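PDB 3M4U: tyrosine specific protein phosphatase, putative from Trypanosoma brucei, which dephosphorylates the nucleolar protein NOPP44/46 and acts as a life cycle switch, probably as a protein tyrosine phosphatase. Local coordinates for residues A[122-127]-A[132-137]; A[244-249]-A[284-289]; A[60-65]-A[111-116]. All coordinates share one frame; numbering follows the deposited sequence.

Contact 1: A[122-127]-A[132-137]; sequences TKLREG and AERYWP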
loop_
_atom_site.group_PDB
_atom_site.type_symbol
_atom_site.label_atom_id
_atom_site.label_comp_id
_atom_site.label_asym_id
_atom_site.label_seq_id
_atom_site.Cartn_x
_atom_site.Cartn_y
_atom_site.Cartn_z
ATOM N N THR A 122 2.542 6.105 5.215
ATOM C CA THR A 122 3.005 7.483 5.187
ATOM C C THR A 122 2.616 8.291 6.413
ATOM O O THR A 122 1.646 7.967 7.112
ATOM C CB THR A 122 2.467 8.221 3.936
ATOM O OG1 THR A 122 3.098 9.506 3.832
ATOM C CG2 THR A 122 0.932 8.383 4.017
ATOM N N LYS A 123 3.386 9.349 6.660
ATOM C CA LYS A 123 2.988 10.404 7.575
ATOM C C LYS A 123 2.038 11.374 6.871
ATOM O O LYS A 123 1.980 11.407 5.639
ATOM C CB LYS A 123 4.225 11.146 8.061
ATOM C CG LYS A 123 5.242 10.214 8.703
ATOM C CD LYS A 123 6.022 10.915 9.794
ATOM C CE LYS A 123 7.069 11.839 9.214
ATOM N NZ LYS A 123 8.028 12.270 10.262
ATOM N N LEU A 124 1.297 12.155 7.654
ATOM C CA LEU A 124 0.454 13.213 7.114
ATOM C C LEU A 124 1.291 14.235 6.343
ATOM O O LEU A 124 0.888 14.664 5.257
ATOM C CB LEU A 124 -0.341 13.883 8.233
ATOM C CG LEU A 124 -1.379 12.981 8.914
ATOM C CD1 LEU A 124 -2.047 13.730 10.053
ATOM C CD2 LEU A 124 -2.440 12.453 7.913
ATOM N N ARG A 125 2.447 14.603 6.910
ATOM C CA ARG A 125 3.445 15.455 6.258
ATOM C C ARG A 125 4.875 15.041 6.637
ATOM O O ARG A 125 5.161 14.775 7.816
ATOM C CB ARG A 125 3.286 16.922 6.662
ATOM C CG ARG A 125 1.914 17.341 7.104
ATOM C CD ARG A 125 1.887 18.836 7.525
ATOM N NE ARG A 125 2.308 19.734 6.449
ATOM C CZ ARG A 125 1.482 20.461 5.693
ATOM N NH1 ARG A 125 0.170 20.420 5.889
ATOM N NH2 ARG A 125 1.977 21.244 4.742
ATOM N N GLU A 126 5.765 15.004 5.643
ATOM C CA GLU A 126 7.196 14.771 5.858
ATOM C C GLU A 126 7.915 16.085 5.719
ATOM O O GLU A 126 7.873 16.722 4.651
ATOM C CB GLU A 126 7.777 13.837 4.818
ATOM C CG GLU A 126 7.168 12.478 4.805
ATOM C CD GLU A 126 7.833 11.583 3.784
ATOM O OE1 GLU A 126 7.181 10.611 3.358
ATOM O OE2 GLU A 126 8.995 11.864 3.408
ATOM N N GLY A 127 8.619 16.472 6.774
ATOM C CA GLY A 127 8.875 17.878 6.962
ATOM C C GLY A 127 7.471 18.499 6.975
ATOM O O GLY A 127 6.576 18.075 7.743
ATOM N N ALA A 132 -0.735 13.393 3.185
ATOM C CA ALA A 132 -1.981 12.685 3.463
ATOM C C ALA A 132 -2.919 13.504 4.319
ATOM O O ALA A 132 -2.543 14.528 4.885
ATOM C CB ALA A 132 -1.707 11.330 4.121
ATOM N N GLU A 133 -4.156 13.039 4.399
ATOM C CA GLU A 133 -5.192 13.753 5.127
ATOM C C GLU A 133 -5.667 12.857 6.250
ATOM O O GLU A 133 -6.075 11.719 6.017
ATOM C CB GLU A 133 -6.355 14.099 4.183
ATOM C CG GLU A 133 -7.489 14.902 4.821
ATOM C CD GLU A 133 -7.106 16.353 5.151
ATOM O OE1 GLU A 133 -6.130 16.887 4.570
ATOM O OE2 GLU A 133 -7.801 16.966 5.992
ATOM N N ARG A 134 -5.625 13.370 7.470
ATOM C CA ARG A 134 -6.022 12.588 8.633
ATOM C C ARG A 134 -7.519 12.245 8.600
ATOM O O ARG A 134 -8.369 13.107 8.349
ATOM C CB ARG A 134 -5.659 13.354 9.895
ATOM C CG ARG A 134 -5.870 12.593 11.171
ATOM C CD ARG A 134 -5.736 13.524 12.355
ATOM N NE ARG A 134 -7.036 13.598 12.997
ATOM C CZ ARG A 134 -7.577 14.695 13.502
ATOM N NH1 ARG A 134 -6.925 15.846 13.475
ATOM N NH2 ARG A 134 -8.779 14.620 14.039
ATOM N N TYR A 135 -7.837 10.979 8.824
ATOM C CA TYR A 135 -9.225 10.520 8.793
ATOM C C TYR A 135 -9.534 9.730 10.045
ATOM O O TYR A 135 -10.456 8.933 10.066
ATOM C CB TYR A 135 -9.501 9.637 7.561
ATOM C CG TYR A 135 -8.488 8.515 7.326
ATOM C CD1 TYR A 135 -8.682 7.243 7.863
ATOM C CD2 TYR A 135 -7.345 8.731 6.548
ATOM C CE1 TYR A 135 -7.783 6.216 7.635
ATOM C CE2 TYR A 135 -6.423 7.708 6.316
ATOM C CZ TYR A 135 -6.646 6.458 6.868
ATOM O OH TYR A 135 -5.731 5.448 6.643
ATOM N N TRP A 136 -8.750 9.929 11.085
ATOM C CA TRP A 136 -9.034 9.286 12.355
ATOM C C TRP A 136 -9.091 10.332 13.460
ATOM O O TRP A 136 -8.389 11.352 13.408
ATOM C CB TRP A 136 -7.952 8.265 12.682
ATOM C CG TRP A 136 -6.599 8.872 12.730
ATOM C CD1 TRP A 136 -6.006 9.452 13.800
ATOM C CD2 TRP A 136 -5.673 8.981 11.645
ATOM N NE1 TRP A 136 -4.755 9.914 13.460
ATOM C CE2 TRP A 136 -4.527 9.634 12.138
ATOM C CE3 TRP A 136 -5.703 8.589 10.303
ATOM C CZ2 TRP A 136 -3.412 9.904 11.339
ATOM C CZ3 TRP A 136 -4.596 8.865 9.500
ATOM C CH2 TRP A 136 -3.464 9.507 10.026
ATOM N N PRO A 137 -9.915 10.085 14.482
ATOM C CA PRO A 137 -9.881 11.026 15.611
ATOM C C PRO A 137 -8.492 11.064 16.279
ATOM O O PRO A 137 -7.818 10.033 16.388
ATOM C CB PRO A 137 -10.940 10.467 16.570
ATOM C CG PRO A 137 -11.816 9.576 15.713
ATOM C CD PRO A 137 -10.908 9.009 14.664
#
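The indole of W136 meets L124 obliquely, CD2 of L124 lying 3.8 Å from CH2 of W136, while CG of R134 sits over the centre of one indole face, 3.4 Å above its plane. CE2 of Y135 lies in plane at the indole's edge, and W136 CE3 covers a face of the Y135 ring. These residues flank hairpin 125-126/129-130, which matches the E-loop of classical tyrosine phosphatases; as in that motif, its glutamate, E126, forms a salt bridge with R235 of the phosphate-binding signature loop, and Y135 OH bonds to H228 at the start of that loop. The guanidinium of R134 is turned edge-on to the backbone of W136: its NE points at W136 O in an almost straight bond (172°), and NH2 makes a salt bridge with E141. Against this folded-back arginine chain lies L124, its CG anti to the carbonyl carbon (chi1 -66°). The two methyls of L124 split the work, CD1 reaching R134 CB at 3.6 Å and CD2 closing on R134 N at 3.3 Å. A132 directs its methyl at T122 CG2, and A132 N donates to L124 O at 2.9 Å.

Contact 2: A[244-249]-A[284-289]; sequences AALLHI and YMTVLG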
loop_
_atom_site.group_PDB
_atom_site.type_symbol
_atom_site.label_atom_id
_atom_site.label_comp_id
_atom_site.label_asym_id
_atom_site.label_seq_id
_atom_site.Cartn_x
_atom_site.Cartn_y
_atom_site.Cartn_z
ATOM N N ALA A 244 4.082 -10.963 -1.093
ATOM C CA ALA A 244 3.936 -11.970 -2.135
ATOM C C ALA A 244 5.146 -12.898 -2.257
ATOM O O ALA A 244 5.009 -14.129 -2.316
ATOM C CB ALA A 244 3.631 -11.311 -3.493
ATOM N N ALA A 245 6.332 -12.313 -2.296
ATOM C CA ALA A 245 7.532 -13.124 -2.446
ATOM C C ALA A 245 7.755 -14.037 -1.242
ATOM O O ALA A 245 8.161 -15.178 -1.406
ATOM C CB ALA A 245 8.737 -12.258 -2.714
ATOM N N LEU A 246 7.477 -13.547 -0.039
ATOM C CA LEU A 246 7.593 -14.389 1.153
ATOM C C LEU A 246 6.657 -15.575 1.033
ATOM O O LEU A 246 7.004 -16.707 1.375
ATOM C CB LEU A 246 7.219 -13.618 2.412
ATOM C CG LEU A 246 8.252 -12.638 2.947
ATOM C CD1 LEU A 246 7.936 -12.314 4.410
ATOM C CD2 LEU A 246 9.631 -13.244 2.818
ATOM N N LEU A 247 5.455 -15.294 0.552
ATOM C CA LEU A 247 4.446 -16.312 0.376
ATOM C C LEU A 247 4.990 -17.407 -0.547
ATOM O O LEU A 247 4.939 -18.583 -0.204
ATOM C CB LEU A 247 3.179 -15.659 -0.179
ATOM C CG LEU A 247 1.879 -16.443 -0.321
ATOM C CD1 LEU A 247 1.937 -17.306 -1.575
ATOM C CD2 LEU A 247 1.586 -17.271 0.927
ATOM N N HIS A 248 5.533 -17.016 -1.698
ATOM C CA HIS A 248 6.214 -17.950 -2.609
ATOM C C HIS A 248 7.329 -18.766 -1.940
ATOM O O HIS A 248 7.568 -19.916 -2.301
ATOM C CB HIS A 248 6.811 -17.210 -3.809
ATOM C CG HIS A 248 5.804 -16.793 -4.831
ATOM N ND1 HIS A 248 4.657 -16.100 -4.509
ATOM C CD2 HIS A 248 5.781 -16.946 -6.178
ATOM C CE1 HIS A 248 3.965 -15.855 -5.608
ATOM N NE2 HIS A 248 4.629 -16.358 -6.636
ATOM N N ILE A 249 8.026 -18.165 -0.989
ATOM C CA ILE A 249 9.036 -18.883 -0.232
ATOM C C ILE A 249 8.413 -19.951 0.678
ATOM O O ILE A 249 8.841 -21.105 0.678
ATOM C CB ILE A 249 9.884 -17.933 0.608
ATOM C CG1 ILE A 249 10.594 -16.931 -0.294
ATOM C CG2 ILE A 249 10.902 -18.716 1.418
ATOM C CD1 ILE A 249 11.515 -16.022 0.463
ATOM N N TYR A 284 13.885 -7.829 -2.798
ATOM C CA TYR A 284 14.905 -8.869 -2.946
ATOM C C TYR A 284 15.537 -9.180 -1.614
ATOM O O TYR A 284 15.802 -10.333 -1.296
ATOM C CB TYR A 284 16.005 -8.441 -3.921
ATOM C CG TYR A 284 15.816 -8.930 -5.331
ATOM C CD1 TYR A 284 15.876 -10.288 -5.630
ATOM C CD2 TYR A 284 15.567 -8.035 -6.370
ATOM C CE1 TYR A 284 15.689 -10.749 -6.940
ATOM C CE2 TYR A 284 15.393 -8.480 -7.675
ATOM C CZ TYR A 284 15.466 -9.839 -7.954
ATOM O OH TYR A 284 15.293 -10.287 -9.248
ATOM N N MET A 285 15.769 -8.136 -0.829
ATOM C CA MET A 285 16.457 -8.287 0.432
ATOM C C MET A 285 15.577 -8.983 1.450
ATOM O O MET A 285 16.074 -9.557 2.410
ATOM C CB MET A 285 16.882 -6.933 0.967
ATOM C CG MET A 285 17.999 -6.260 0.202
ATOM S SD MET A 285 18.346 -4.674 1.005
ATOM C CE MET A 285 19.566 -3.977 -0.113
ATOM N N THR A 286 14.267 -8.909 1.251
ATOM C CA THR A 286 13.338 -9.564 2.147
ATOM C C THR A 286 13.422 -11.042 1.850
ATOM O O THR A 286 13.488 -11.865 2.758
ATOM C CB THR A 286 11.894 -9.081 1.911
ATOM O OG1 THR A 286 11.835 -7.663 2.091
ATOM C CG2 THR A 286 10.936 -9.753 2.903
ATOM N N VAL A 287 13.423 -11.366 0.559
ATOM C CA VAL A 287 13.614 -12.739 0.073
ATOM C C VAL A 287 14.944 -13.368 0.504
ATOM O O VAL A 287 14.959 -14.440 1.123
ATOM C CB VAL A 287 13.562 -12.781 -1.457
ATOM C CG1 VAL A 287 13.922 -14.181 -1.971
ATOM C CG2 VAL A 287 12.186 -12.334 -1.943
ATOM N N LEU A 288 16.050 -12.706 0.158
ATOM C CA LEU A 288 17.375 -13.183 0.521
ATOM C C LEU A 288 17.475 -13.365 2.032
ATOM O O LEU A 288 18.000 -14.372 2.518
ATOM C CB LEU A 288 18.456 -12.206 0.041
ATOM C CG LEU A 288 18.538 -11.944 -1.471
ATOM C CD1 LEU A 288 19.432 -10.761 -1.779
ATOM C CD2 LEU A 288 18.978 -13.185 -2.258
ATOM N N GLY A 289 16.962 -12.390 2.771
ATOM C CA GLY A 289 17.013 -12.430 4.221
ATOM C C GLY A 289 16.312 -13.635 4.820
ATOM O O GLY A 289 16.808 -14.221 5.788
#
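With chi1 at 173°, V287 turns CG1 away from its own amide nitrogen, a rotation that spreads its two methyls over different residues of helix 234-250: CG2 comes to A245 CB at 3.5 Å, and CG1 to I249 CD1 at 3.9 Å. I249 answers with an extended chain, chi2 -176°, that carries CD1 far enough to lie 3.8 Å from V287 O as well. A245 and I249, one helical turn apart, thus take V287 between them, the alanine by a bare methyl and the isoleucine by the end of its longer branch, crossing the valine obliquely. The third pair lies beside this one. T286 turns OG1 back to its own helix, where V282 O accepts a hydrogen bond from it; the bond fixes the rotation and presents CG2 to L246, whose CD2 lies 3.7 Å away, the two side chains crossing at about a right angle. The threonine therefore offers its neighbour a methyl, its polar atom being already paired. The segment axes approach to 9.4 Å at a crossing angle of -25°, with A245 also touching I262 of helix 258-269. Such near-parallel, largely apolar packing belongs to the C-terminal helical bundle of the tyrosine phosphatase fold, in which the helix that begins in the signature loop is backed by later helices.

Contact 3: A[60-65]-A[111-116]; sequences TIYPPV and SEKKVD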
loop_
_atom_site.group_PDB
_atom_site.type_symbol
_atom_site.label_atom_id
_atom_site.label_comp_id
_atom_site.label_asym_id
_atom_site.label_seq_id
_atom_site.Cartn_x
_atom_site.Cartn_y
_atom_site.Cartn_z
ATOM N N THR A 60 -8.572 -2.502 -13.516
ATOM C CA THR A 60 -8.424 -3.074 -12.174
ATOM C C THR A 60 -8.870 -2.084 -11.128
ATOM O O THR A 60 -8.686 -2.310 -9.939
ATOM C CB THR A 60 -6.961 -3.425 -11.852
ATOM O OG1 THR A 60 -6.123 -2.319 -12.211
ATOM C CG2 THR A 60 -6.514 -4.673 -12.612
ATOM N N ILE A 61 -9.444 -0.978 -11.576
ATOM C CA ILE A 61 -9.867 0.066 -10.660
ATOM C C ILE A 61 -10.736 -0.472 -9.518
ATOM O O ILE A 61 -11.555 -1.384 -9.697
ATOM C CB ILE A 61 -10.627 1.176 -11.404
ATOM C CG1 ILE A 61 -10.543 2.492 -10.629
ATOM C CG2 ILE A 61 -12.074 0.748 -11.667
ATOM C CD1 ILE A 61 -11.060 3.690 -11.389
ATOM N N TYR A 62 -10.552 0.112 -8.341
ATOM C CA TYR A 62 -11.309 -0.273 -7.160
ATOM C C TYR A 62 -11.691 0.995 -6.416
ATOM O O TYR A 62 -10.884 1.926 -6.327
ATOM C CB TYR A 62 -10.453 -1.160 -6.254
ATOM C CG TYR A 62 -11.207 -1.835 -5.119
ATOM C CD1 TYR A 62 -11.612 -3.155 -5.222
ATOM C CD2 TYR A 62 -11.491 -1.154 -3.940
ATOM C CE1 TYR A 62 -12.286 -3.788 -4.186
ATOM C CE2 TYR A 62 -12.176 -1.774 -2.896
ATOM C CZ TYR A 62 -12.566 -3.095 -3.022
ATOM O OH TYR A 62 -13.239 -3.724 -1.997
ATOM N N PRO A 63 -12.935 1.055 -5.909
ATOM C CA PRO A 63 -13.976 0.049 -6.164
ATOM C C PRO A 63 -14.361 0.034 -7.641
ATOM O O PRO A 63 -14.178 1.049 -8.315
ATOM C CB PRO A 63 -15.167 0.541 -5.320
ATOM C CG PRO A 63 -14.915 2.010 -5.128
ATOM C CD PRO A 63 -13.409 2.126 -5.012
ATOM N N PRO A 64 -14.876 -1.108 -8.134
ATOM C CA PRO A 64 -15.274 -1.307 -9.537
ATOM C C PRO A 64 -16.400 -0.352 -9.932
ATOM O O PRO A 64 -17.247 -0.052 -9.086
ATOM C CB PRO A 64 -15.801 -2.750 -9.561
ATOM C CG PRO A 64 -15.296 -3.383 -8.292
ATOM C CD PRO A 64 -15.193 -2.279 -7.293
ATOM N N VAL A 65 -16.412 0.105 -11.185
ATOM C CA VAL A 65 -17.437 1.046 -11.662
ATOM C C VAL A 65 -18.836 0.435 -11.775
ATOM O O VAL A 65 -19.045 -0.534 -12.505
ATOM C CB VAL A 65 -17.046 1.669 -13.020
ATOM C CG1 VAL A 65 -18.275 2.273 -13.722
ATOM C CG2 VAL A 65 -15.956 2.711 -12.826
ATOM N N SER A 111 -16.485 0.844 4.552
ATOM C CA SER A 111 -17.716 0.308 5.139
ATOM C C SER A 111 -18.452 -0.589 4.153
ATOM O O SER A 111 -18.763 -1.744 4.453
ATOM C CB SER A 111 -18.637 1.436 5.615
ATOM O OG SER A 111 -19.850 0.922 6.136
ATOM N N GLU A 112 -18.714 -0.046 2.973
ATOM C CA GLU A 112 -19.387 -0.779 1.909
ATOM C C GLU A 112 -18.729 -2.139 1.627
ATOM O O GLU A 112 -19.408 -3.165 1.594
ATOM C CB GLU A 112 -19.468 0.100 0.647
ATOM C CG GLU A 112 -19.521 -0.666 -0.683
ATOM C CD GLU A 112 -20.914 -1.167 -1.059
ATOM O OE1 GLU A 112 -21.261 -1.080 -2.259
ATOM O OE2 GLU A 112 -21.658 -1.647 -0.169
ATOM N N LYS A 113 -17.408 -2.151 1.450
ATOM C CA LYS A 113 -16.680 -3.391 1.134
ATOM C C LYS A 113 -16.243 -4.182 2.374
ATOM O O LYS A 113 -15.625 -5.234 2.262
ATOM C CB LYS A 113 -15.464 -3.089 0.256
ATOM C CG LYS A 113 -15.806 -2.362 -1.031
ATOM C CD LYS A 113 -16.602 -3.258 -1.963
ATOM C CE LYS A 113 -16.886 -2.539 -3.279
ATOM N NZ LYS A 113 -17.871 -3.286 -4.119
ATOM N N LYS A 114 -16.584 -3.678 3.552
ATOM C CA LYS A 114 -16.250 -4.361 4.797
ATOM C C LYS A 114 -14.788 -4.751 4.812
ATOM O O LYS A 114 -14.427 -5.916 4.945
ATOM C CB LYS A 114 -17.154 -5.572 5.022
ATOM C CG LYS A 114 -18.609 -5.196 5.140
ATOM C CD LYS A 114 -19.503 -6.418 5.214
ATOM C CE LYS A 114 -20.966 -6.046 4.960
ATOM N NZ LYS A 114 -21.183 -5.508 3.569
ATOM N N VAL A 115 -13.946 -3.742 4.655
ATOM C CA VAL A 115 -12.506 -3.912 4.738
ATOM C C VAL A 115 -12.115 -3.950 6.220
ATOM O O VAL A 115 -12.464 -3.046 6.981
ATOM C CB VAL A 115 -11.789 -2.769 3.980
ATOM C CG1 VAL A 115 -10.304 -2.782 4.266
ATOM C CG2 VAL A 115 -12.069 -2.882 2.484
ATOM N N ASP A 116 -11.428 -5.018 6.633
ATOM C CA ASP A 116 -11.081 -5.206 8.050
ATOM C C ASP A 116 -9.747 -4.556 8.412
ATOM O O ASP A 116 -9.557 -4.079 9.537
ATOM C CB ASP A 116 -11.058 -6.693 8.413
ATOM C CG ASP A 116 -12.410 -7.368 8.209
ATOM O OD1 ASP A 116 -13.445 -6.789 8.625
ATOM O OD2 ASP A 116 -12.433 -8.476 7.625
#
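Y62 and K113 form the close part of this contact, their side chains sliding past each other in opposite directions. The phenol oxygen is driven against the root of the lysine chain, Y62 OH standing 3.1 Å from K113 CG and 3.2 Å from K113 CB. This is tight packing of an oxygen on aliphatic carbons, not a polar bond. K113 is bent at its second torsion (chi2 -68°), which turns its chain past the phenol and aims the remainder along the two prolines. There the fit slackens: CE of K113 lies 4.1 Å from P63 CB, and NZ comes only to 4.3 Å from CD of the exposed P64. A cis peptide bond precedes P63, and Y62, P63 and P64 all lie along the same lysine chain. K113 is itself set at a helix end; K114, with positive phi, closes a Schellman motif in which K114 N bonds to S111 O, and its carbonyl continues to S223 OG. The inner side of the contact is built on helix 103-112, where T109 supports both Y62 and P63, and P224 packs on Y62 too. The contact therefore ties the short, weakly bonded strand at about 61-62, which pairs with strand 81-84 of the large mixed sheet, to the C-terminal end of helix 103-112, just before the chain enters strand 117-120.

The three contacts come in series along the chain: contact 3 closes first, then contact 1, then contact 2. Contacts 3 and 1 lie at the two ends of strand 117-120, which starts after helix 103-112 and runs into the 122-127 segment; their centres are 22 Å apart. Contact 2 stands about 29 Å from contact 1 and 28 Å from contact 3, centre to centre, and none of them touch. It joins the others through the sheet, since strand 225-228, parallel to strand 117-120, leads through the signature loop into helix 234-250. Taken together, they pack separate parts of one phosphatase domain: the hairpin side, the sheet edge and the C-terminal helices.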